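Oxidase (Sinorhizobium meliloti, PDB 4FFU) is of uncertain function, a MaoC-like hot-dog-fold protein with possible monoamine oxidase activity. Local coordinates at residues 61-67 and 80-84; 111-117 and 156-161; 121-127 and 147-153. All blocks are in the same frame, centred on the assembly; numbering follows the deposited sequence.

Following the chain from the N terminus, contact 1 closes first: 80-84 folds back on 61-67, shutting a loop that holds helix 69-72, and leads directly into helix 84-93. Contact 2 opens later, at the end of strand 103-113, and closes only when strand 157-168 pairs with it. Contact 3, the hairpin of strands 122-134 and 141-151, is nested inside that large loop. Contacts 2 and 3 belong to one antiparallel sheet and meet where 157-168 runs beside 141-151, with Val158 N on Val150 O and Ala161 O on Cys148 N. Contact 1 joins contact 2 through Ala82 N and Val117 O, tying the loop before helix 84-93 to the loop that follows strand 103-113.

Contact 1: 61-67 and 80-84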
loop_
_atom_site.group_PDB
_atom_site.type_symbol
_atom_site.label_atom_id
_atom_site.label_comp_id
_atom_site.label_asym_id
_atom_site.label_seq_id
_atom_site.Cartn_x
_atom_site.Cartn_y
_atom_site.Cartn_z
ATOM N N ASP I 61 -13.459 -4.412 -3.317
ATOM C CA ASP I 61 -13.979 -5.689 -3.863
ATOM C C ASP I 61 -13.158 -6.884 -3.361
ATOM O O ASP I 61 -12.049 -7.124 -3.857
ATOM C CB ASP I 61 -13.966 -5.631 -5.401
ATOM C CG ASP I 61 -14.516 -6.912 -6.061
ATOM O OD1 ASP I 61 -14.586 -7.974 -5.407
ATOM O OD2 ASP I 61 -14.852 -6.855 -7.258
ATOM N N PHE I 62 -13.707 -7.610 -2.379
ATOM C CA PHE I 62 -13.042 -8.743 -1.725
ATOM C C PHE I 62 -13.749 -10.057 -2.084
ATOM O O PHE I 62 -13.687 -11.027 -1.320
ATOM C CB PHE I 62 -13.016 -8.558 -0.185
ATOM C CG PHE I 62 -12.004 -7.551 0.261
ATOM C CD1 PHE I 62 -12.274 -6.189 0.181
ATOM C CD2 PHE I 62 -10.751 -7.976 0.713
ATOM C CE1 PHE I 62 -11.313 -5.256 0.555
ATOM C CE2 PHE I 62 -9.789 -7.048 1.103
ATOM C CZ PHE I 62 -10.088 -5.694 1.028
ATOM N N PHE I 63 -14.395 -10.095 -3.241
ATOM C CA PHE I 63 -15.142 -11.317 -3.604
ATOM C C PHE I 63 -14.239 -12.528 -3.565
ATOM O O PHE I 63 -13.079 -12.437 -3.986
ATOM C CB PHE I 63 -15.760 -11.183 -4.978
ATOM C CG PHE I 63 -17.034 -10.402 -4.977
ATOM C CD1 PHE I 63 -17.953 -10.556 -3.937
ATOM C CD2 PHE I 63 -17.318 -9.503 -6.006
ATOM C CE1 PHE I 63 -19.137 -9.839 -3.936
ATOM C CE2 PHE I 63 -18.500 -8.776 -6.007
ATOM C CZ PHE I 63 -19.407 -8.949 -4.971
ATOM N N PRO I 64 -14.773 -13.673 -3.081
ATOM C CA PRO I 64 -13.944 -14.863 -2.875
ATOM C C PRO I 64 -13.339 -15.456 -4.153
ATOM O O PRO I 64 -12.274 -16.087 -4.079
ATOM C CB PRO I 64 -14.886 -15.841 -2.159
ATOM C CG PRO I 64 -16.251 -15.356 -2.476
ATOM C CD PRO I 64 -16.130 -13.853 -2.543
ATOM N N HIS I 65 -13.947 -15.207 -5.317
ATOM C CA HIS I 65 -13.343 -15.536 -6.619
ATOM C C HIS I 65 -11.963 -14.919 -6.788
ATOM O O HIS I 65 -11.111 -15.429 -7.517
ATOM C CB HIS I 65 -14.234 -15.028 -7.749
ATOM C CG HIS I 65 -15.637 -15.537 -7.679
ATOM N ND1 HIS I 65 -16.563 -15.048 -6.782
ATOM C CD2 HIS I 65 -16.276 -16.482 -8.404
ATOM C CE1 HIS I 65 -17.710 -15.683 -6.951
ATOM N NE2 HIS I 65 -17.561 -16.561 -7.925
ATOM N N HIS I 66 -11.750 -13.768 -6.140
ATOM C CA HIS I 66 -10.435 -13.123 -6.206
ATOM C C HIS I 66 -9.577 -13.401 -4.975
ATOM O O HIS I 66 -8.347 -13.411 -5.059
ATOM C CB HIS I 66 -10.570 -11.598 -6.328
ATOM C CG HIS I 66 -11.600 -11.157 -7.321
ATOM N ND1 HIS I 66 -11.522 -11.458 -8.669
ATOM C CD2 HIS I 66 -12.741 -10.438 -7.156
ATOM C CE1 HIS I 66 -12.580 -10.959 -9.287
ATOM N NE2 HIS I 66 -13.324 -10.319 -8.396
HETATM N N MSE I 67 -10.223 -13.561 -3.821
HETATM C CA MSE I 67 -9.520 -13.494 -2.535
HETATM C C MSE I 67 -9.460 -14.756 -1.720
HETATM O O MSE I 67 -8.780 -14.771 -0.703
HETATM C CB MSE I 67 -10.151 -12.437 -1.617
HETATM C CG MSE I 67 -10.235 -11.077 -2.299
HETATM SE SE MSE I 67 -8.446 -10.471 -2.858
HETATM C CE MSE I 67 -7.912 -9.958 -1.064
ATOM N N ARG I 80 -7.895 -18.625 -8.237
ATOM C CA ARG I 80 -8.375 -17.251 -8.111
ATOM C C ARG I 80 -8.190 -16.516 -9.435
ATOM O O ARG I 80 -7.233 -16.783 -10.164
ATOM C CB ARG I 80 -7.619 -16.517 -7.008
ATOM C CG ARG I 80 -8.005 -16.958 -5.590
ATOM C CD ARG I 80 -6.968 -16.419 -4.616
ATOM N NE ARG I 80 -5.767 -17.250 -4.646
ATOM C CZ ARG I 80 -4.636 -16.959 -4.010
ATOM N NH1 ARG I 80 -4.525 -15.803 -3.329
ATOM N NH2 ARG I 80 -3.611 -17.835 -4.055
ATOM N N ILE I 81 -9.108 -15.606 -9.748
ATOM C CA ILE I 81 -9.022 -14.834 -10.988
ATOM C C ILE I 81 -8.960 -13.341 -10.678
ATOM O O ILE I 81 -9.588 -12.866 -9.733
ATOM C CB ILE I 81 -10.175 -15.153 -11.982
ATOM C CG1 ILE I 81 -11.526 -14.709 -11.431
ATOM C CG2 ILE I 81 -10.174 -16.651 -12.340
ATOM C CD1 ILE I 81 -12.713 -14.812 -12.392
ATOM N N ALA I 82 -8.179 -12.619 -11.465
ATOM C CA ALA I 82 -7.981 -11.170 -11.242
ATOM C C ALA I 82 -9.257 -10.424 -11.501
ATOM O O ALA I 82 -10.038 -10.805 -12.371
ATOM C CB ALA I 82 -6.880 -10.659 -12.179
ATOM N N HIS I 83 -9.486 -9.349 -10.741
ATOM C CA HIS I 83 -10.625 -8.460 -11.002
ATOM C C HIS I 83 -10.509 -7.882 -12.414
ATOM O O HIS I 83 -9.412 -7.501 -12.827
ATOM C CB HIS I 83 -10.546 -7.245 -10.074
ATOM C CG HIS I 83 -10.531 -7.550 -8.614
ATOM N ND1 HIS I 83 -9.417 -8.025 -7.955
ATOM C CD2 HIS I 83 -11.457 -7.292 -7.652
ATOM C CE1 HIS I 83 -9.673 -8.109 -6.664
ATOM N NE2 HIS I 83 -10.902 -7.668 -6.449
ATOM N N GLY I 84 -11.628 -7.787 -13.126
ATOM C CA GLY I 84 -11.655 -7.119 -14.425
ATOM C C GLY I 84 -11.080 -5.702 -14.400
ATOM O O GLY I 84 -10.336 -5.296 -15.301
HETATM O O HOH W 1 -5.879 -13.375 -3.350
#
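The imidazoles of His66 and His83 stack face to face, centroids 3.8 Å apart and planes 19° from parallel. The overlap is offset: the CD2 atom of each ring sits over the other's rim, and His66 CB adds a CH-pi contact over the His83 face.

Hydrogen bonds hold both rings from the edge. His66 ND1 donates almost straight, in its ring plane, to Ile81 O at 2.6 Å, and His83 NE2 donates to Asp61 O at 2.9 Å, so neither ring can easily turn. Ile81 N also reaches His65 O at 3.0 Å.

The Asp61 carboxylate, swung out trans to the main-chain nitrogen (chi1 -179°), comes up to His83 with its plane nearly perpendicular to the ring, OD2 3.4 Å from His83 CD2. Its OD1 accepts from Phe63 N, forming an Asx turn. The Asp61 to His66 spacing matches the hydratase motif of (R)-specific enoyl-CoA hydratases, whose aspartate and histidine are catalytic; a related site here is possible but not established.

Arg80 lays its CD against His66 O, and a water links that oxygen to Arg80 NH1, which also forms a salt bridge with Glu49.

Ala96 of a neighbouring subunit packs on Asp61. Phe63 occupies the N-cap of helix 64-67 and His83 that of helix 84-93, while His55 of helix 49-59 brings its ring against His83 and a backbone hydrogen bond joins Ala82 to Val117, shortly after strand 103-113.

Contact 2: 111-117 and 156-161; sequences LRFVRPV and EVVLAA
Leu159 plants its forked end between two side chains of the facing strand. CD2 touches Leu111 CD1 at 3.7 Å, while CD1 lies 3.9 Å from Phe113 CE1, at the ring edge. Having CG trans to the backbone N (chi1 -177°) is what sends the fork up alongside Phe113, both pointing towards helix 84-93. The small Ala161 CB leaves room for Leu111, whose CA and CD1 settle against it. On the face carrying Arg112 and Ala160, Val114 drops CG2 onto Val157 CG1. Val117 meets Val158 at about a right angle, CG2 to CG2 at 3.7 Å.

Strands 103-113 and 157-168 run antiparallel, Arg112 and Ala160 forming the hydrogen-bonded pair; Leu111 and Arg112 also pair with an antiparallel strand of a neighbouring subunit, so the sheet continues across the interface. Past Phe113 the ladder gives way: Val158 O takes two donors from the same face of its plane, Val114 N at 2.8 Å and Arg115 N at 3.1 Å. Here Val158 and Leu159 both face Val150, a classic beta bulge.

At the strand's start Glu156 CB sits over one face of the Arg115 guanidinium, and NH1 donates in plane to a lone pair of Val157 O at 2.8 Å. Glu156 OE1 faces Arg115 NE at a long 4.0 Å, well out of the guanidinium plane, and is bound instead to Asn152 and Arg154. With an alanine in place of this glutamate, Arg154 and Asn152 would probably lose their shared acceptor and Arg115 its nearby negative charge.

The chemistry thus shifts from apolar interlocking beside the helix to a charged, more exposed end, where the Arg115 bond to a main-chain carbonyl is firmer than its ion pair.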
loop_
_atom_site.group_PDB
_atom_site.type_symbol
_atom_site.label_atom_id
_atom_site.label_comp_id
_atom_site.label_asym_id
_atom_site.label_seq_id
_atom_site.Cartn_x
_atom_site.Cartn_y
_atom_site.Cartn_z
ATOM N N LEU I 111 -14.946 -2.227 -24.119
ATOM C CA LEU I 111 -14.074 -2.889 -23.144
ATOM C C LEU I 111 -14.569 -4.343 -23.006
ATOM O O LEU I 111 -15.735 -4.568 -22.649
ATOM C CB LEU I 111 -14.140 -2.148 -21.784
ATOM C CG LEU I 111 -13.482 -2.821 -20.567
ATOM C CD1 LEU I 111 -12.070 -3.322 -20.856
ATOM C CD2 LEU I 111 -13.512 -1.887 -19.340
ATOM N N ARG I 112 -13.696 -5.308 -23.283
ATOM C CA ARG I 112 -14.068 -6.710 -23.273
ATOM C C ARG I 112 -13.102 -7.516 -22.427
ATOM O O ARG I 112 -11.872 -7.368 -22.545
ATOM C CB ARG I 112 -14.091 -7.286 -24.716
ATOM C CG ARG I 112 -15.076 -6.569 -25.657
ATOM C CD ARG I 112 -16.523 -6.869 -25.278
ATOM N NE ARG I 112 -17.504 -6.180 -26.123
ATOM C CZ ARG I 112 -18.124 -5.037 -25.823
ATOM N NH1 ARG I 112 -17.874 -4.390 -24.686
ATOM N NH2 ARG I 112 -19.020 -4.536 -26.683
ATOM N N PHE I 113 -13.659 -8.371 -21.574
ATOM C CA PHE I 113 -12.868 -9.300 -20.769
ATOM C C PHE I 113 -12.759 -10.597 -21.536
ATOM O O PHE I 113 -13.672 -11.409 -21.544
ATOM C CB PHE I 113 -13.527 -9.519 -19.411
ATOM C CG PHE I 113 -13.696 -8.250 -18.652
ATOM C CD1 PHE I 113 -12.583 -7.425 -18.395
ATOM C CD2 PHE I 113 -14.958 -7.834 -18.236
ATOM C CE1 PHE I 113 -12.734 -6.218 -17.711
ATOM C CE2 PHE I 113 -15.101 -6.635 -17.540
ATOM C CZ PHE I 113 -13.999 -5.832 -17.276
ATOM N N VAL I 114 -11.642 -10.756 -22.217
ATOM C CA VAL I 114 -11.503 -11.831 -23.213
ATOM C C VAL I 114 -11.085 -13.173 -22.602
ATOM O O VAL I 114 -11.612 -14.236 -22.991
ATOM C CB VAL I 114 -10.553 -11.421 -24.355
ATOM C CG1 VAL I 114 -10.517 -12.507 -25.451
ATOM C CG2 VAL I 114 -11.015 -10.099 -24.951
ATOM N N ARG I 115 -10.153 -13.129 -21.647
ATOM C CA ARG I 115 -9.686 -14.329 -20.942
ATOM C C ARG I 115 -9.394 -13.994 -19.486
ATOM O O ARG I 115 -8.973 -12.852 -19.179
ATOM C CB ARG I 115 -8.397 -14.892 -21.583
ATOM C CG ARG I 115 -8.541 -15.404 -23.006
ATOM C CD ARG I 115 -7.214 -15.946 -23.533
ATOM N NE ARG I 115 -7.410 -16.724 -24.760
ATOM C CZ ARG I 115 -7.674 -16.205 -25.949
ATOM N NH1 ARG I 115 -7.747 -14.883 -26.130
ATOM N NH2 ARG I 115 -7.836 -17.032 -26.983
ATOM N N PRO I 116 -9.563 -14.973 -18.570
ATOM C CA PRO I 116 -9.175 -14.643 -17.196
ATOM C C PRO I 116 -7.664 -14.505 -17.049
ATOM O O PRO I 116 -6.913 -15.090 -17.852
ATOM C CB PRO I 116 -9.665 -15.862 -16.377
ATOM C CG PRO I 116 -9.810 -16.967 -17.385
ATOM C CD PRO I 116 -10.168 -16.320 -18.680
ATOM N N VAL I 117 -7.234 -13.735 -16.039
ATOM C CA VAL I 117 -5.819 -13.594 -15.692
ATOM C C VAL I 117 -5.611 -14.193 -14.303
ATOM O O VAL I 117 -6.386 -13.923 -13.365
ATOM C CB VAL I 117 -5.375 -12.103 -15.718
ATOM C CG1 VAL I 117 -3.929 -11.918 -15.231
ATOM C CG2 VAL I 117 -5.552 -11.541 -17.130
ATOM N N GLU I 156 -1.841 -14.499 -25.793
ATOM C CA GLU I 156 -3.298 -14.462 -25.898
ATOM C C GLU I 156 -3.851 -13.114 -25.447
ATOM O O GLU I 156 -3.416 -12.589 -24.422
ATOM C CB GLU I 156 -3.900 -15.576 -25.047
ATOM C CG GLU I 156 -3.416 -16.972 -25.443
ATOM C CD GLU I 156 -3.709 -18.013 -24.375
ATOM O OE1 GLU I 156 -3.871 -17.652 -23.181
ATOM O OE2 GLU I 156 -3.764 -19.212 -24.725
ATOM N N VAL I 157 -4.828 -12.578 -26.181
ATOM C CA VAL I 157 -5.519 -11.358 -25.719
ATOM C C VAL I 157 -6.332 -11.696 -24.477
ATOM O O VAL I 157 -7.151 -12.622 -24.501
ATOM C CB VAL I 157 -6.452 -10.766 -26.800
ATOM C CG1 VAL I 157 -7.161 -9.514 -26.269
ATOM C CG2 VAL I 157 -5.651 -10.379 -28.026
ATOM N N VAL I 158 -6.127 -10.960 -23.381
ATOM C CA VAL I 158 -6.946 -11.183 -22.177
ATOM C C VAL I 158 -7.969 -10.054 -21.975
ATOM O O VAL I 158 -9.006 -10.264 -21.318
ATOM C CB VAL I 158 -6.088 -11.380 -20.906
ATOM C CG1 VAL I 158 -5.135 -12.557 -21.135
ATOM C CG2 VAL I 158 -5.298 -10.108 -20.580
ATOM N N LEU I 159 -7.669 -8.879 -22.537
ATOM C CA LEU I 159 -8.569 -7.732 -22.475
ATOM C C LEU I 159 -8.356 -6.831 -23.705
ATOM O O LEU I 159 -7.229 -6.670 -24.205
ATOM C CB LEU I 159 -8.273 -6.949 -21.161
ATOM C CG LEU I 159 -9.156 -5.742 -20.858
ATOM C CD1 LEU I 159 -9.272 -5.581 -19.326
ATOM C CD2 LEU I 159 -8.620 -4.461 -21.510
ATOM N N ALA I 160 -9.433 -6.228 -24.185
ATOM C CA ALA I 160 -9.336 -5.277 -25.285
ATOM C C ALA I 160 -10.253 -4.116 -24.991
ATOM O O ALA I 160 -11.247 -4.283 -24.300
ATOM C CB ALA I 160 -9.742 -5.942 -26.596
ATOM N N ALA I 161 -9.904 -2.943 -25.503
ATOM C CA ALA I 161 -10.740 -1.753 -25.345
ATOM C C ALA I 161 -10.297 -0.725 -26.364
ATOM O O ALA I 161 -9.119 -0.673 -26.700
ATOM C CB ALA I 161 -10.585 -1.172 -23.953
#

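Contact 3: 121-127 and 147-153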
loop_
_atom_site.group_PDB
_atom_site.type_symbol
_atom_site.label_atom_id
_atom_site.label_comp_id
_atom_site.label_asym_id
_atom_site.label_seq_id
_atom_site.Cartn_x
_atom_site.Cartn_y
_atom_site.Cartn_z
ATOM N N ASP I 121 0.652 -14.876 -14.169
ATOM C CA ASP I 121 0.566 -14.448 -15.567
ATOM C C ASP I 121 1.329 -13.144 -15.740
ATOM O O ASP I 121 1.366 -12.297 -14.826
ATOM C CB ASP I 121 -0.904 -14.257 -16.007
ATOM C CG ASP I 121 -1.662 -15.601 -16.212
ATOM O OD1 ASP I 121 -1.042 -16.684 -16.139
ATOM O OD2 ASP I 121 -2.905 -15.551 -16.420
ATOM N N THR I 122 1.902 -12.958 -16.922
ATOM C CA THR I 122 2.617 -11.740 -17.232
ATOM C C THR I 122 1.891 -11.068 -18.390
ATOM O O THR I 122 1.559 -11.725 -19.372
ATOM C CB THR I 122 4.090 -12.054 -17.589
ATOM O OG1 THR I 122 4.704 -12.675 -16.464
ATOM C CG2 THR I 122 4.873 -10.762 -17.934
ATOM N N ILE I 123 1.606 -9.778 -18.248
ATOM C CA ILE I 123 0.897 -9.024 -19.281
ATOM C C ILE I 123 1.705 -7.888 -19.902
ATOM O O ILE I 123 2.583 -7.302 -19.247
ATOM C CB ILE I 123 -0.489 -8.490 -18.818
ATOM C CG1 ILE I 123 -0.354 -7.537 -17.619
ATOM C CG2 ILE I 123 -1.402 -9.668 -18.518
ATOM C CD1 ILE I 123 -1.600 -6.701 -17.295
ATOM N N ARG I 124 1.409 -7.614 -21.174
ATOM C CA ARG I 124 1.945 -6.455 -21.901
ATOM C C ARG I 124 0.776 -5.854 -22.634
ATOM O O ARG I 124 -0.224 -6.532 -22.887
ATOM C CB ARG I 124 2.971 -6.898 -22.951
ATOM C CG ARG I 124 4.250 -7.489 -22.388
ATOM C CD ARG I 124 4.906 -8.379 -23.437
ATOM N NE ARG I 124 4.126 -9.609 -23.632
ATOM C CZ ARG I 124 4.183 -10.409 -24.699
ATOM N NH1 ARG I 124 4.992 -10.126 -25.722
ATOM N NH2 ARG I 124 3.416 -11.498 -24.745
ATOM N N THR I 125 0.872 -4.573 -22.972
ATOM C CA THR I 125 -0.229 -3.932 -23.699
ATOM C C THR I 125 0.242 -3.485 -25.067
ATOM O O THR I 125 1.290 -2.853 -25.192
ATOM C CB THR I 125 -0.814 -2.745 -22.933
ATOM O OG1 THR I 125 -1.273 -3.220 -21.653
ATOM C CG2 THR I 125 -2.022 -2.160 -23.703
ATOM N N ARG I 126 -0.525 -3.858 -26.091
ATOM C CA ARG I 126 -0.262 -3.381 -27.448
ATOM C C ARG I 126 -1.221 -2.241 -27.747
ATOM O O ARG I 126 -2.430 -2.362 -27.506
ATOM C CB ARG I 126 -0.465 -4.516 -28.473
ATOM C CG ARG I 126 -0.097 -4.111 -29.902
ATOM C CD ARG I 126 0.050 -5.340 -30.792
ATOM N NE ARG I 126 -1.227 -6.045 -30.816
ATOM C CZ ARG I 126 -1.361 -7.365 -30.809
ATOM N NH1 ARG I 126 -0.286 -8.138 -30.772
ATOM N NH2 ARG I 126 -2.577 -7.908 -30.821
ATOM N N VAL I 127 -0.699 -1.130 -28.265
ATOM C CA VAL I 127 -1.561 0.023 -28.533
ATOM C C VAL I 127 -1.451 0.354 -30.013
ATOM O O VAL I 127 -0.352 0.568 -30.491
ATOM C CB VAL I 127 -1.167 1.258 -27.692
ATOM C CG1 VAL I 127 -2.094 2.415 -28.014
ATOM C CG2 VAL I 127 -1.271 0.939 -26.197
ATOM N N ARG I 147 -6.684 1.479 -30.099
ATOM C CA ARG I 147 -7.084 0.139 -29.722
ATOM C C ARG I 147 -6.057 -0.399 -28.736
ATOM O O ARG I 147 -4.861 -0.425 -29.057
ATOM C CB ARG I 147 -7.148 -0.753 -30.958
ATOM C CG ARG I 147 -7.458 -2.207 -30.627
ATOM C CD ARG I 147 -8.874 -2.554 -31.044
ATOM N NE ARG I 147 -9.202 -3.973 -30.840
ATOM C CZ ARG I 147 -10.185 -4.404 -30.048
ATOM N NH1 ARG I 147 -10.939 -3.529 -29.377
ATOM N NH2 ARG I 147 -10.422 -5.715 -29.944
ATOM N N CYS I 148 -6.505 -0.819 -27.548
ATOM C CA CYS I 148 -5.598 -1.352 -26.538
ATOM C C CYS I 148 -5.872 -2.840 -26.400
ATOM O O CYS I 148 -7.009 -3.239 -26.198
ATOM C CB CYS I 148 -5.792 -0.655 -25.189
ATOM S SG CYS I 148 -5.410 1.119 -25.264
ATOM N N GLU I 149 -4.828 -3.650 -26.515
ATOM C CA GLU I 149 -4.949 -5.071 -26.328
ATOM C C GLU I 149 -3.942 -5.517 -25.302
ATOM O O GLU I 149 -2.725 -5.385 -25.529
ATOM C CB GLU I 149 -4.676 -5.813 -27.632
ATOM C CG GLU I 149 -5.679 -5.527 -28.722
ATOM C CD GLU I 149 -5.235 -6.131 -30.027
ATOM O OE1 GLU I 149 -4.376 -5.522 -30.690
ATOM O OE2 GLU I 149 -5.730 -7.222 -30.377
ATOM N N VAL I 150 -4.451 -6.066 -24.200
ATOM C CA VAL I 150 -3.617 -6.627 -23.139
ATOM C C VAL I 150 -3.414 -8.111 -23.452
ATOM O O VAL I 150 -4.378 -8.848 -23.648
ATOM C CB VAL I 150 -4.290 -6.473 -21.750
ATOM C CG1 VAL I 150 -3.324 -6.924 -20.674
ATOM C CG2 VAL I 150 -4.724 -5.017 -21.529
ATOM N N ILE I 151 -2.156 -8.528 -23.499
ATOM C CA ILE I 151 -1.810 -9.886 -23.918
ATOM C C ILE I 151 -1.015 -10.577 -22.833
ATOM O O ILE I 151 -0.226 -9.956 -22.133
ATOM C CB ILE I 151 -1.040 -9.940 -25.269
ATOM C CG1 ILE I 151 0.228 -9.072 -25.241
ATOM C CG2 ILE I 151 -1.955 -9.546 -26.423
ATOM C CD1 ILE I 151 1.152 -9.276 -26.436
ATOM N N ASN I 152 -1.267 -11.871 -22.646
ATOM C CA ASN I 152 -0.511 -12.605 -21.627
ATOM C C ASN I 152 0.748 -13.259 -22.184
ATOM O O ASN I 152 1.139 -12.988 -23.321
ATOM C CB ASN I 152 -1.391 -13.635 -20.892
ATOM C CG ASN I 152 -1.882 -14.744 -21.815
ATOM O OD1 ASN I 152 -1.287 -14.999 -22.857
ATOM N ND2 ASN I 152 -2.966 -15.405 -21.425
ATOM N N GLN I 153 1.380 -14.095 -21.365
ATOM C CA GLN I 153 2.687 -14.669 -21.680
ATOM C C GLN I 153 2.588 -15.729 -22.771
ATOM O O GLN I 153 3.619 -16.183 -23.304
ATOM C CB GLN I 153 3.353 -15.236 -20.411
ATOM C CG GLN I 153 2.732 -16.507 -19.823
ATOM C CD GLN I 153 1.596 -16.247 -18.854
ATOM O OE1 GLN I 153 1.060 -15.139 -18.770
ATOM N NE2 GLN I 153 1.215 -17.292 -18.105
HETATM O O HOH W 2 -4.133 -14.896 -18.830
#
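Ile123 lies obliquely across Val150, its CB 3.7 Å from Val150 CG1 and its CD1 reaching the same methyl. Putting CG1 between the backbone N and carbonyl carbon (chi1 60°) turns the ethyl arm towards that valine. On the same side of the sheet, Thr125 brings OG1 near Val150 CG2, though the hydroxyl is bonded to Gly91 O, and Val127 rests on Cys148.

The other side mixes charged groups with Ile151, whose CD1 lies over the centre of one face of the Arg124 guanidinium, 3.6 Å above its plane. Arg126 and Glu149 run side by side, and the arginine grips the carboxylate side-on: NE at 3.2 Å and NH2 at 3.0 Å both meet Glu149 OE1 from above the carboxylate plane, while NH2 to OE2 is weak.

These strands form the hairpin 122-134/141-151 at the middle of the antiparallel sheet that, in the hot-dog fold, wraps round the long helix, here 84-93. Regular bonds stitch them, such as Arg126 N to Glu149 O at 2.7 Å.

Beyond the ladder, Gln153 bends back so that its amide holds two groups: OE1 takes Thr122 N at 3.0 Å and NE2 donates, at 172°, to Asp121 OD1. Asp121 OD2 accepts from His118 N and, through a water, reaches Asn152 ND2; Asn152 OD1 accepts from Arg154 N. Arg124 NH2 donates to Asn152 O at 3.1 Å, from above the carbonyl plane.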